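Local coordinates for glucose-6-phosphate 1-dehydrogenase (Kluyveromyces lactis, PDB 7E6I), which catalyses the NADP-dependent oxidation of glucose 6-phosphate to 6-phosphogluconolactone, the first step of the oxidative pentose phosphate pathway, which supplies NADPH and pentose phosphates, at residues Asn211-Gln216 / Gln351-Ala356; Val217-Pro222 / Gly344-Arg349; Pro332-Ala337 / Glu473-His478; Pro364-Val369 / Lys381-Thr386. One frame throughout, in Å; residues are numbered along the deposited sequence.

Contact 1: residues Asn211-Gln216 / Gln351-Ala356; sequences NIQSVQ and QFRRVA
Gln213 and Ser214 both present their backbone N-H to a single residue of the partner strand, Gln351, and this sharing governs the main-chain bonds. Gln351 O accepts from Gln213 N at 2.8 Å and, weakly, from Ser214 N, while Gln351 N donates back to Ser214 O at 2.9 Å along a straighter path (163°). Further on, Arg353 N reaches Asn211 O at 2.7 Å, approaching from above the carbonyl plane.

Two residues facing one make a classic beta bulge, set here in strand 212-220 where it runs antiparallel to the end of strand 345-352 in the large mixed sheet. Ile212 pairs with Phe352 on one side of the irregularity, and Ser214 with Gln351 on the other.

Among the polar side chains, the two glutamines lie alongside each other with amide planes 70° apart. Gln213 NE2 and Gln351 OE1 are 2.9 Å apart, but badly angled for a bond; Gln213 NE2 donates to Gly479 O instead, and Gln351 OE1 accepts from Thr481 N. Gln213 OE1 accepts a hydrogen bond from a water at 2.7 Å, and that water accepts in turn from Arg354 N. With an alanine in place of Gln213, Gly479 O would probably lose this amide donor and the water its link to the 211-216 segment.

Apolar contact is narrower: Ile212 CG1, beside its own backbone N (chi1 -74°), comes obliquely to Phe352 CE1 at 3.6 Å, while Asn211 O sits at the ring's edge. Arg353 lays one guanidinium face over Ile212 O and Gln213 CA, its NE hydrogen-bonded to Lys209 O.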
# COMPACT_ATOMS: atom_id res chain seq x y z
N ASN A 211 8.55 -25.45 9.35
CA ASN A 211 7.22 -25.86 8.97
C ASN A 211 6.71 -25.23 7.69
O ASN A 211 5.65 -25.65 7.20
CB ASN A 211 6.22 -25.56 10.10
CG ASN A 211 6.50 -26.36 11.36
OD1 ASN A 211 6.11 -27.53 11.47
ND2 ASN A 211 7.18 -25.75 12.31
N ILE A 212 7.40 -24.23 7.13
CA ILE A 212 6.93 -23.54 5.94
C ILE A 212 7.83 -23.91 4.76
O ILE A 212 9.06 -23.76 4.82
CB ILE A 212 6.86 -22.02 6.16
CG1 ILE A 212 5.66 -21.71 7.05
CG2 ILE A 212 6.79 -21.25 4.81
CD1 ILE A 212 5.54 -20.24 7.46
N GLN A 213 7.20 -24.43 3.71
CA GLN A 213 7.83 -24.82 2.45
C GLN A 213 7.97 -23.66 1.48
O GLN A 213 8.91 -23.63 0.67
CB GLN A 213 6.96 -25.88 1.77
CG GLN A 213 7.64 -27.09 1.35
CD GLN A 213 6.67 -28.15 0.89
OE1 GLN A 213 6.53 -29.16 1.55
NE2 GLN A 213 6.01 -27.93 -0.25
N SER A 214 7.02 -22.72 1.51
CA SER A 214 6.84 -21.77 0.43
C SER A 214 5.98 -20.61 0.90
O SER A 214 4.90 -20.82 1.47
CB SER A 214 6.18 -22.47 -0.76
OG SER A 214 5.71 -21.53 -1.69
N VAL A 215 6.45 -19.40 0.64
CA VAL A 215 5.71 -18.17 0.86
C VAL A 215 5.53 -17.47 -0.47
O VAL A 215 6.49 -17.31 -1.22
CB VAL A 215 6.44 -17.26 1.85
CG1 VAL A 215 5.69 -15.95 2.03
CG2 VAL A 215 6.66 -18.01 3.17
N GLN A 216 4.30 -17.02 -0.75
CA GLN A 216 3.96 -16.32 -1.98
C GLN A 216 3.12 -15.09 -1.66
O GLN A 216 2.14 -15.20 -0.91
CB GLN A 216 3.15 -17.22 -2.92
CG GLN A 216 3.94 -18.27 -3.68
CD GLN A 216 3.05 -19.02 -4.65
OE1 GLN A 216 2.77 -18.54 -5.76
NE2 GLN A 216 2.58 -20.20 -4.25
N GLN A 351 2.54 -22.41 2.02
CA GLN A 351 2.47 -23.87 2.00
C GLN A 351 3.34 -24.43 3.12
O GLN A 351 4.50 -24.04 3.26
CB GLN A 351 2.93 -24.45 0.67
CG GLN A 351 2.41 -25.85 0.50
CD GLN A 351 2.67 -26.45 -0.87
OE1 GLN A 351 3.78 -26.40 -1.36
NE2 GLN A 351 1.64 -27.02 -1.48
N PHE A 352 2.78 -25.35 3.89
CA PHE A 352 3.50 -25.92 5.02
C PHE A 352 4.15 -27.25 4.64
O PHE A 352 3.80 -27.89 3.65
CB PHE A 352 2.56 -26.07 6.21
CG PHE A 352 2.07 -24.75 6.73
CD1 PHE A 352 2.82 -24.03 7.67
CD2 PHE A 352 0.90 -24.19 6.25
CE1 PHE A 352 2.38 -22.80 8.14
CE2 PHE A 352 0.46 -22.95 6.72
CZ PHE A 352 1.20 -22.27 7.66
N ARG A 353 5.13 -27.65 5.44
CA ARG A 353 5.90 -28.86 5.15
C ARG A 353 5.11 -30.11 5.52
O ARG A 353 4.24 -30.08 6.39
CB ARG A 353 7.21 -28.87 5.91
CG ARG A 353 8.24 -27.96 5.36
CD ARG A 353 9.54 -28.14 6.11
NE ARG A 353 10.38 -26.96 5.91
CZ ARG A 353 11.12 -26.73 4.83
NH1 ARG A 353 11.15 -27.61 3.83
NH2 ARG A 353 11.84 -25.60 4.76
N ARG A 354 5.44 -31.20 4.85
CA ARG A 354 5.00 -32.53 5.24
C ARG A 354 6.16 -33.29 5.86
O ARG A 354 7.33 -33.05 5.53
CB ARG A 354 4.45 -33.30 4.02
CG ARG A 354 2.95 -33.09 3.78
CD ARG A 354 2.04 -34.11 4.56
NE ARG A 354 1.95 -33.86 6.01
CZ ARG A 354 1.02 -33.10 6.59
NH1 ARG A 354 0.07 -32.49 5.89
NH2 ARG A 354 1.04 -32.93 7.91
N VAL A 355 5.85 -34.21 6.78
CA VAL A 355 6.82 -35.21 7.20
C VAL A 355 7.06 -36.16 6.03
O VAL A 355 6.18 -36.39 5.19
CB VAL A 355 6.32 -35.95 8.44
CG1 VAL A 355 7.38 -35.97 9.54
CG2 VAL A 355 5.03 -35.29 8.91
N ALA A 356 8.27 -36.72 5.96
CA ALA A 356 8.62 -37.51 4.78
C ALA A 356 8.14 -38.95 4.86
O ALA A 356 7.89 -39.59 3.83
CB ALA A 356 10.14 -37.47 4.55
O HOH W 1 7.30 -31.55 2.58

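Contact 2: residues Val217-Pro222 / Gly344-Arg349; sequences VVFKEP and GKVEIR. With BG6 (6-O-phosphono-beta-D-glucopyranose), chain B.
The Phe219 ring meets Val346 obliquely, its CD2 3.6 Å from CG2 of the valine, and has C6 of the bound glucose 6-phosphate at its edge, near the ring plane. A second flat group, the Glu347 carboxylate, is gripped through OE1 from opposite faces: Lys345 NZ approaches one at 3.0 Å and Arg349 NH2 the other at 3.1 Å, both salt bridges, while OE2 is taken by Arg371. The bend of Lys345 at chi3 (77°) lets its amine turn along its own strand to Glu347. Across the sheet Lys345 CE lies alongside Lys220 CD; the Lys220 amine goes to Glu343.

Between the strands, Val218 and Glu347 exchange two backbone hydrogen bonds, as do Lys220 and Lys345, with Lys220 N to Lys345 O at 2.7 Å. Just beyond the strand, Glu221 OE2 accepts from the sugar O4 at 2.7 Å and OE1 is bridged to Lys339. A glutamine in place of Glu221 would probably weaken the hold on Lys339, leaving that lysine without its charged mate next to the sugar.

The antiparallel pair thus has two differently used faces: one of Val217, Phe219, Val346 and Ile348, where Val217, Phe219 and Ile348 pack on helix 236-254, and another with Lys345, Glu347 and Arg349, a charged network consistent with the second NADP+ site inferred from relatives.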
# COMPACT_ATOMS: atom_id res chain seq x y z
N VAL A 217 3.49 -13.95 -2.23
CA VAL A 217 2.63 -12.76 -2.27
C VAL A 217 2.26 -12.52 -3.73
O VAL A 217 3.14 -12.44 -4.58
CB VAL A 217 3.33 -11.52 -1.67
CG1 VAL A 217 2.37 -10.36 -1.63
CG2 VAL A 217 3.84 -11.81 -0.28
N VAL A 218 0.96 -12.41 -4.01
CA VAL A 218 0.45 -12.51 -5.37
C VAL A 218 -0.42 -11.30 -5.69
O VAL A 218 -1.33 -10.96 -4.91
CB VAL A 218 -0.37 -13.80 -5.56
CG1 VAL A 218 -0.94 -13.83 -6.96
CG2 VAL A 218 0.52 -15.04 -5.30
N PHE A 219 -0.14 -10.66 -6.83
CA PHE A 219 -0.88 -9.49 -7.30
C PHE A 219 -1.27 -9.74 -8.74
O PHE A 219 -0.40 -9.97 -9.60
CB PHE A 219 -0.03 -8.22 -7.18
CG PHE A 219 -0.63 -6.98 -7.83
CD1 PHE A 219 -0.50 -6.75 -9.19
CD2 PHE A 219 -1.25 -6.01 -7.05
CE1 PHE A 219 -1.01 -5.59 -9.77
CE2 PHE A 219 -1.75 -4.86 -7.62
CZ PHE A 219 -1.63 -4.64 -8.98
N LYS A 220 -2.57 -9.70 -9.02
CA LYS A 220 -3.08 -9.91 -10.36
C LYS A 220 -4.06 -8.80 -10.66
O LYS A 220 -4.93 -8.49 -9.84
CB LYS A 220 -3.78 -11.26 -10.49
CG LYS A 220 -2.86 -12.45 -10.61
CD LYS A 220 -3.67 -13.73 -10.52
CE LYS A 220 -3.61 -14.52 -11.83
NZ LYS A 220 -4.33 -15.84 -11.71
N GLU A 221 -3.91 -8.19 -11.83
CA GLU A 221 -4.94 -7.31 -12.35
C GLU A 221 -5.36 -7.76 -13.74
O GLU A 221 -4.54 -8.29 -14.50
CB GLU A 221 -4.46 -5.86 -12.39
CG GLU A 221 -4.76 -5.11 -11.11
CD GLU A 221 -4.04 -3.77 -11.06
OE1 GLU A 221 -3.24 -3.50 -12.01
OE2 GLU A 221 -4.26 -3.01 -10.09
N PRO A 222 -6.64 -7.58 -14.10
CA PRO A 222 -7.13 -8.09 -15.40
C PRO A 222 -7.00 -7.08 -16.54
O PRO A 222 -7.07 -7.45 -17.72
CB PRO A 222 -8.60 -8.41 -15.11
CG PRO A 222 -8.99 -7.36 -14.09
CD PRO A 222 -7.74 -7.05 -13.27
N GLY A 344 -8.57 -10.06 -11.10
CA GLY A 344 -8.02 -9.13 -10.14
C GLY A 344 -8.02 -9.76 -8.76
O GLY A 344 -9.03 -10.29 -8.30
N LYS A 345 -6.86 -9.70 -8.11
CA LYS A 345 -6.62 -10.46 -6.89
C LYS A 345 -5.34 -10.00 -6.22
O LYS A 345 -4.30 -9.85 -6.89
CB LYS A 345 -6.50 -11.94 -7.24
CG LYS A 345 -6.86 -12.91 -6.20
CD LYS A 345 -6.92 -14.29 -6.84
CE LYS A 345 -5.55 -14.89 -7.10
NZ LYS A 345 -5.59 -16.38 -6.91
N VAL A 346 -5.36 -9.81 -4.91
CA VAL A 346 -4.14 -9.73 -4.13
C VAL A 346 -4.24 -10.79 -3.04
O VAL A 346 -5.22 -10.82 -2.29
CB VAL A 346 -3.90 -8.34 -3.53
CG1 VAL A 346 -2.74 -8.39 -2.54
CG2 VAL A 346 -3.60 -7.33 -4.64
N GLU A 347 -3.20 -11.62 -2.93
CA GLU A 347 -3.34 -12.86 -2.18
C GLU A 347 -1.99 -13.27 -1.60
O GLU A 347 -0.94 -13.08 -2.23
CB GLU A 347 -3.88 -13.95 -3.11
CG GLU A 347 -4.49 -15.11 -2.43
CD GLU A 347 -5.26 -15.99 -3.40
OE1 GLU A 347 -4.62 -16.85 -4.06
OE2 GLU A 347 -6.51 -15.81 -3.49
N ILE A 348 -2.05 -13.86 -0.40
CA ILE A 348 -0.90 -14.46 0.27
C ILE A 348 -1.12 -15.96 0.31
O ILE A 348 -2.18 -16.42 0.73
CB ILE A 348 -0.74 -13.93 1.70
CG1 ILE A 348 -0.47 -12.43 1.72
CG2 ILE A 348 0.33 -14.73 2.46
CD1 ILE A 348 -0.91 -11.81 3.03
N ARG A 349 -0.11 -16.74 -0.07
CA ARG A 349 -0.25 -18.19 -0.07
C ARG A 349 0.96 -18.78 0.64
O ARG A 349 2.10 -18.53 0.25
CB ARG A 349 -0.36 -18.75 -1.49
CG ARG A 349 -0.75 -20.22 -1.58
CD ARG A 349 -0.93 -20.61 -3.04
NE ARG A 349 -2.13 -19.99 -3.58
CZ ARG A 349 -3.34 -20.52 -3.45
NH1 ARG A 349 -3.48 -21.70 -2.82
NH2 ARG A 349 -4.40 -19.89 -3.94
C1 BG6 B . -0.91 1.78 -7.45
C2 BG6 B . -0.31 1.34 -8.79
O1 BG6 B . 0.03 2.07 -6.50
O5 BG6 B . -1.75 0.66 -6.91
C3 BG6 B . -1.36 0.92 -9.75
O2 BG6 B . 0.49 2.39 -9.37
C4 BG6 B . -2.18 -0.20 -9.20
O3 BG6 B . -0.76 0.46 -10.99
C5 BG6 B . -2.78 0.19 -7.85
O4 BG6 B . -3.20 -0.53 -10.15
C6 BG6 B . -3.48 -0.96 -7.17
O6 BG6 B . -3.98 -0.48 -5.93
P BG6 B . -5.38 -1.15 -5.35
O1P BG6 B . -5.06 -2.63 -5.37
O2P BG6 B . -6.51 -0.78 -6.27
O3P BG6 B . -5.74 -0.66 -3.94

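Contact 3: residues Pro332-Ala337 / Glu473-His478; sequences PIVMRA and EFLADH
The last helix of the modelled chain, 471-476, runs out against strand 333-338 of the large mixed sheet, where Val334 meets Phe474, Leu475 and His478 together. The two methyls of Val334 divide the work. CG2 packs on His478, 3.6 Å from CG of the imidazole, and reaches Phe474 CE2 at 3.9 Å; CG1 lies in plane at the edge of the phenyl ring and touches Leu475 CD2 at 4.1 Å.

The histidine ring is held from two sides. His478 ND1 donates to Phe474 O at 2.6 Å, with an N-H...O angle of 158° and the acceptor near the ring plane, while NE2 is hydrogen-bonded to Asp284 OD2. Both imidazole nitrogens are therefore engaged, which sets the rotation of the ring, and its CE1 is held over the centre of the Phe474 ring. This is helix-on-sheet packing along the strand, with no direct hydrogen bond between the segments: residues facing the helix alternate with Ile333 and Met335, which turn towards helix 236-254 behind the sheet.

At the start of the strand, Pro332 CG rests against His478 O at 3.3 Å. A water lies 2.8 Å from Pro332 O, and also near His478 O; other acceptors are in reach, and it need not serve both at once.

Farther along, Leu475 CD1 covers one face of the Arg336 guanidinium, 3.7 Å from NE. The arginine leaves the backbone with CG between N and the carbonyl carbon (chi1 58°), then extends; its NE is hydrogen-bonded to Gln216 OE1, and by similarity Arg336 belongs to the second NADP+ site.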
# COMPACT_ATOMS: atom_id res chain seq x y z
N PRO A 332 12.21 -20.58 0.35
CA PRO A 332 12.09 -19.78 -0.88
C PRO A 332 10.84 -18.91 -0.82
O PRO A 332 9.75 -19.39 -0.52
CB PRO A 332 11.99 -20.83 -1.99
CG PRO A 332 11.82 -22.17 -1.30
CD PRO A 332 11.73 -21.95 0.18
N ILE A 333 11.02 -17.62 -1.11
CA ILE A 333 9.93 -16.64 -1.11
C ILE A 333 9.76 -16.12 -2.54
O ILE A 333 10.74 -15.80 -3.21
CB ILE A 333 10.24 -15.50 -0.14
CG1 ILE A 333 10.26 -16.05 1.28
CG2 ILE A 333 9.26 -14.35 -0.29
CD1 ILE A 333 10.98 -15.13 2.23
N VAL A 334 8.51 -16.04 -3.00
CA VAL A 334 8.24 -15.49 -4.32
C VAL A 334 7.25 -14.34 -4.19
O VAL A 334 6.21 -14.46 -3.52
CB VAL A 334 7.69 -16.56 -5.29
CG1 VAL A 334 7.25 -15.90 -6.61
CG2 VAL A 334 8.74 -17.62 -5.56
N MET A 335 7.57 -13.22 -4.83
CA MET A 335 6.61 -12.16 -5.08
C MET A 335 6.33 -12.15 -6.57
O MET A 335 7.27 -12.19 -7.37
CB MET A 335 7.14 -10.80 -4.63
CG MET A 335 6.96 -10.51 -3.14
SD MET A 335 7.53 -8.85 -2.69
CE MET A 335 7.87 -8.18 -4.31
N ARG A 336 5.06 -12.10 -6.94
CA ARG A 336 4.72 -12.11 -8.35
C ARG A 336 3.55 -11.16 -8.59
O ARG A 336 2.56 -11.18 -7.87
CB ARG A 336 4.41 -13.53 -8.86
CG ARG A 336 3.27 -14.28 -8.16
CD ARG A 336 3.30 -15.74 -8.63
NE ARG A 336 2.49 -16.69 -7.86
CZ ARG A 336 1.21 -16.97 -8.13
NH1 ARG A 336 0.62 -16.37 -9.14
NH2 ARG A 336 0.54 -17.86 -7.41
N ALA A 337 3.70 -10.30 -9.60
CA ALA A 337 2.73 -9.26 -9.91
C ALA A 337 2.59 -9.14 -11.42
O ALA A 337 3.59 -9.19 -12.15
CB ALA A 337 3.15 -7.91 -9.33
N GLU A 473 6.36 -23.68 -13.36
CA GLU A 473 7.69 -24.25 -13.16
C GLU A 473 8.49 -23.42 -12.17
O GLU A 473 9.17 -23.97 -11.29
CB GLU A 473 8.41 -24.31 -14.52
CG GLU A 473 9.02 -25.62 -14.95
CD GLU A 473 9.39 -25.64 -16.47
OE1 GLU A 473 8.55 -26.09 -17.30
OE2 GLU A 473 10.50 -25.19 -16.84
N PHE A 474 8.45 -22.10 -12.31
CA PHE A 474 9.13 -21.20 -11.37
C PHE A 474 8.65 -21.46 -9.94
O PHE A 474 9.47 -21.52 -9.01
CB PHE A 474 8.88 -19.75 -11.80
CG PHE A 474 9.71 -18.72 -11.05
CD1 PHE A 474 10.97 -18.35 -11.51
CD2 PHE A 474 9.20 -18.07 -9.93
CE1 PHE A 474 11.72 -17.39 -10.83
CE2 PHE A 474 9.94 -17.11 -9.25
CZ PHE A 474 11.21 -16.77 -9.71
N LEU A 475 7.34 -21.62 -9.74
CA LEU A 475 6.83 -21.84 -8.40
C LEU A 475 7.30 -23.19 -7.85
O LEU A 475 7.76 -23.28 -6.71
CB LEU A 475 5.30 -21.75 -8.39
CG LEU A 475 4.79 -20.36 -8.80
CD1 LEU A 475 3.26 -20.24 -8.70
CD2 LEU A 475 5.48 -19.27 -8.00
N ALA A 476 7.22 -24.24 -8.66
CA ALA A 476 7.69 -25.55 -8.20
C ALA A 476 9.18 -25.54 -7.94
O ALA A 476 9.66 -26.31 -7.10
CB ALA A 476 7.31 -26.62 -9.22
N ASP A 477 9.92 -24.68 -8.61
CA ASP A 477 11.33 -24.47 -8.31
C ASP A 477 11.55 -23.72 -7.01
O ASP A 477 12.68 -23.67 -6.52
CB ASP A 477 11.96 -23.67 -9.44
CG ASP A 477 13.22 -24.28 -9.95
OD1 ASP A 477 14.08 -24.67 -9.12
OD2 ASP A 477 13.34 -24.35 -11.19
N HIS A 478 10.51 -23.09 -6.46
CA HIS A 478 10.63 -22.33 -5.22
C HIS A 478 9.82 -22.98 -4.11
O HIS A 478 9.22 -22.30 -3.26
CB HIS A 478 10.22 -20.88 -5.43
CG HIS A 478 11.19 -20.12 -6.25
ND1 HIS A 478 11.33 -20.31 -7.61
CD2 HIS A 478 12.13 -19.20 -5.90
CE1 HIS A 478 12.28 -19.52 -8.07
NE2 HIS A 478 12.79 -18.84 -7.05
O HOH W 2 7.92 -19.61 -2.69

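Contact 4: residues Pro364-Val369 / Lys381-Thr386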
# COMPACT_ATOMS: atom_id res chain seq x y z
N PRO A 364 -1.87 -34.50 1.67
CA PRO A 364 -1.36 -33.26 1.09
C PRO A 364 -0.91 -32.24 2.14
O PRO A 364 -1.36 -32.25 3.29
CB PRO A 364 -2.54 -32.72 0.27
CG PRO A 364 -3.72 -33.52 0.66
CD PRO A 364 -3.32 -34.69 1.50
N ASN A 365 0.01 -31.38 1.72
CA ASN A 365 0.50 -30.29 2.56
C ASN A 365 -0.65 -29.39 3.00
O ASN A 365 -1.53 -29.05 2.21
CB ASN A 365 1.52 -29.45 1.80
CG ASN A 365 2.64 -30.28 1.20
OD1 ASN A 365 2.42 -31.12 0.32
ND2 ASN A 365 3.86 -30.06 1.67
N ASN A 366 -0.62 -29.01 4.28
CA ASN A 366 -1.43 -27.88 4.71
C ASN A 366 -1.01 -26.62 4.00
O ASN A 366 0.14 -26.45 3.59
CB ASN A 366 -1.30 -27.67 6.21
CG ASN A 366 -1.75 -28.85 6.98
OD1 ASN A 366 -0.95 -29.56 7.58
ND2 ASN A 366 -3.05 -29.12 6.92
N GLU A 367 -1.96 -25.71 3.89
CA GLU A 367 -1.81 -24.52 3.08
C GLU A 367 -2.68 -23.45 3.69
O GLU A 367 -3.77 -23.74 4.19
CB GLU A 367 -2.21 -24.83 1.63
CG GLU A 367 -1.46 -24.05 0.60
CD GLU A 367 -1.52 -24.71 -0.79
OE1 GLU A 367 -1.10 -25.89 -0.95
OE2 GLU A 367 -1.98 -24.02 -1.71
N LEU A 368 -2.19 -22.22 3.68
CA LEU A 368 -2.93 -21.08 4.20
C LEU A 368 -2.97 -20.02 3.12
O LEU A 368 -1.92 -19.64 2.59
CB LEU A 368 -2.27 -20.51 5.47
CG LEU A 368 -2.80 -19.15 5.95
CD1 LEU A 368 -4.23 -19.29 6.40
CD2 LEU A 368 -1.91 -18.57 7.07
N VAL A 369 -4.18 -19.56 2.79
CA VAL A 369 -4.39 -18.50 1.82
C VAL A 369 -5.10 -17.34 2.51
O VAL A 369 -6.13 -17.54 3.17
CB VAL A 369 -5.20 -18.99 0.61
CG1 VAL A 369 -5.59 -17.81 -0.28
CG2 VAL A 369 -4.41 -20.03 -0.19
N LYS A 381 -6.28 -25.19 4.08
CA LYS A 381 -6.38 -26.54 3.59
C LYS A 381 -6.01 -27.48 4.73
O LYS A 381 -4.89 -27.40 5.26
CB LYS A 381 -5.47 -26.72 2.38
CG LYS A 381 -5.67 -28.02 1.65
CD LYS A 381 -5.14 -27.91 0.26
CE LYS A 381 -4.92 -29.26 -0.34
NZ LYS A 381 -3.79 -29.18 -1.28
N CYS A 382 -6.94 -28.34 5.13
CA CYS A 382 -6.75 -29.20 6.30
C CYS A 382 -7.01 -30.65 5.92
O CYS A 382 -7.51 -30.97 4.84
CB CYS A 382 -7.65 -28.80 7.46
SG CYS A 382 -7.39 -27.11 8.07
N ASN A 383 -6.68 -31.53 6.86
CA ASN A 383 -6.79 -32.96 6.69
C ASN A 383 -7.63 -33.52 7.82
O ASN A 383 -7.60 -33.02 8.94
CB ASN A 383 -5.42 -33.62 6.67
CG ASN A 383 -4.67 -33.32 5.41
OD1 ASN A 383 -5.20 -33.54 4.31
ND2 ASN A 383 -3.46 -32.78 5.53
N ALA A 384 -8.38 -34.57 7.51
CA ALA A 384 -9.26 -35.14 8.51
C ALA A 384 -9.64 -36.53 8.06
O ALA A 384 -9.70 -36.82 6.86
CB ALA A 384 -10.51 -34.28 8.75
N LYS A 385 -9.89 -37.39 9.04
CA LYS A 385 -10.40 -38.71 8.76
C LYS A 385 -11.79 -38.63 8.11
O LYS A 385 -12.63 -37.83 8.51
CB LYS A 385 -10.46 -39.53 10.04
CG LYS A 385 -10.52 -41.03 9.80
CD LYS A 385 -11.00 -41.77 11.04
CE LYS A 385 -12.53 -41.74 11.13
NZ LYS A 385 -13.11 -42.96 10.56
N THR A 386 -12.00 -39.44 7.09
CA THR A 386 -13.34 -39.61 6.54
C THR A 386 -14.30 -40.10 7.61
O THR A 386 -14.01 -41.09 8.30
CB THR A 386 -13.31 -40.60 5.38
OG1 THR A 386 -12.24 -40.26 4.49
CG2 THR A 386 -14.64 -40.54 4.63
O HOH W 3 -1.35 -29.16 -0.70
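Lys381 N donates to Glu367 O at 2.9 Å, the one main-chain hydrogen bond between the two segments, which run roughly antiparallel but splay apart, their touching parts 141° from each other in direction. Past this point side-chain amides take over the pairing. Asn366 ND2 donates to Lys381 O at 3.0 Å in an almost straight bond (175°), on a lone pair of the carbonyl oxygen and within the plane of its own amide. The side chain is swung there by its first torsion, with CG opposite the carbonyl carbon (chi1 -60°). Asn383 answers from the other strand: its ND2 bonds Pro364 O at 3.1 Å, again in the carbonyl plane, while OD1 lies 3.6 Å from Pro364 CD and accepts from Asn393. Pro364 O has a second donor in Arg354 NH1. Asn366 and Asn383 thus each bind a carbonyl of the other segment where main-chain pairing between the two has ended.

The charged groups are looser. Lys381 and Glu367 touch through CB atoms at 3.8 Å, but Lys381 NZ stays 4.3 Å from Glu367 OE1, beyond a salt bridge. A water between them donates to Asn365 O at 2.9 Å and to Glu367 OE1; its link to the lysine amine is too short to be trusted. Glu367 OE2 forms a salt bridge with Arg349 and a hydrogen bond with Tyr480, and OE1 one with Gln351 NE2. Lys381 is by similarity in the second NADP+ site.

The contact forms the open end of the surface beta hairpin of strands 367-373 and 377-385, with strand 345-352 along one flank and 393-401, an outermost strand of the sheet, along the other.

The four contacts illustrate how one large sheet changes character from centre to rim. Contact 2 is buried and regular, built of repeating backbone pairs beside the substrate. Contact 1, partly buried, continues the same two strands outward, where a bulge disturbs the pairing and glutamines and water enter. Contact 4, at the surface, has one main-chain bond and relies on asparagine amides. Contact 3, also partly buried, differs in kind, packing a helix on the sheet mostly through apolar side chains. Backbone hydrogen bonds join neighbours: Phe219 of contact 2 with Arg336 of contact 3, and Phe352 of contact 1 with Asn366 of contact 4. Contacts 3 and 4 do not touch, their nearest atoms being about 9 Å apart.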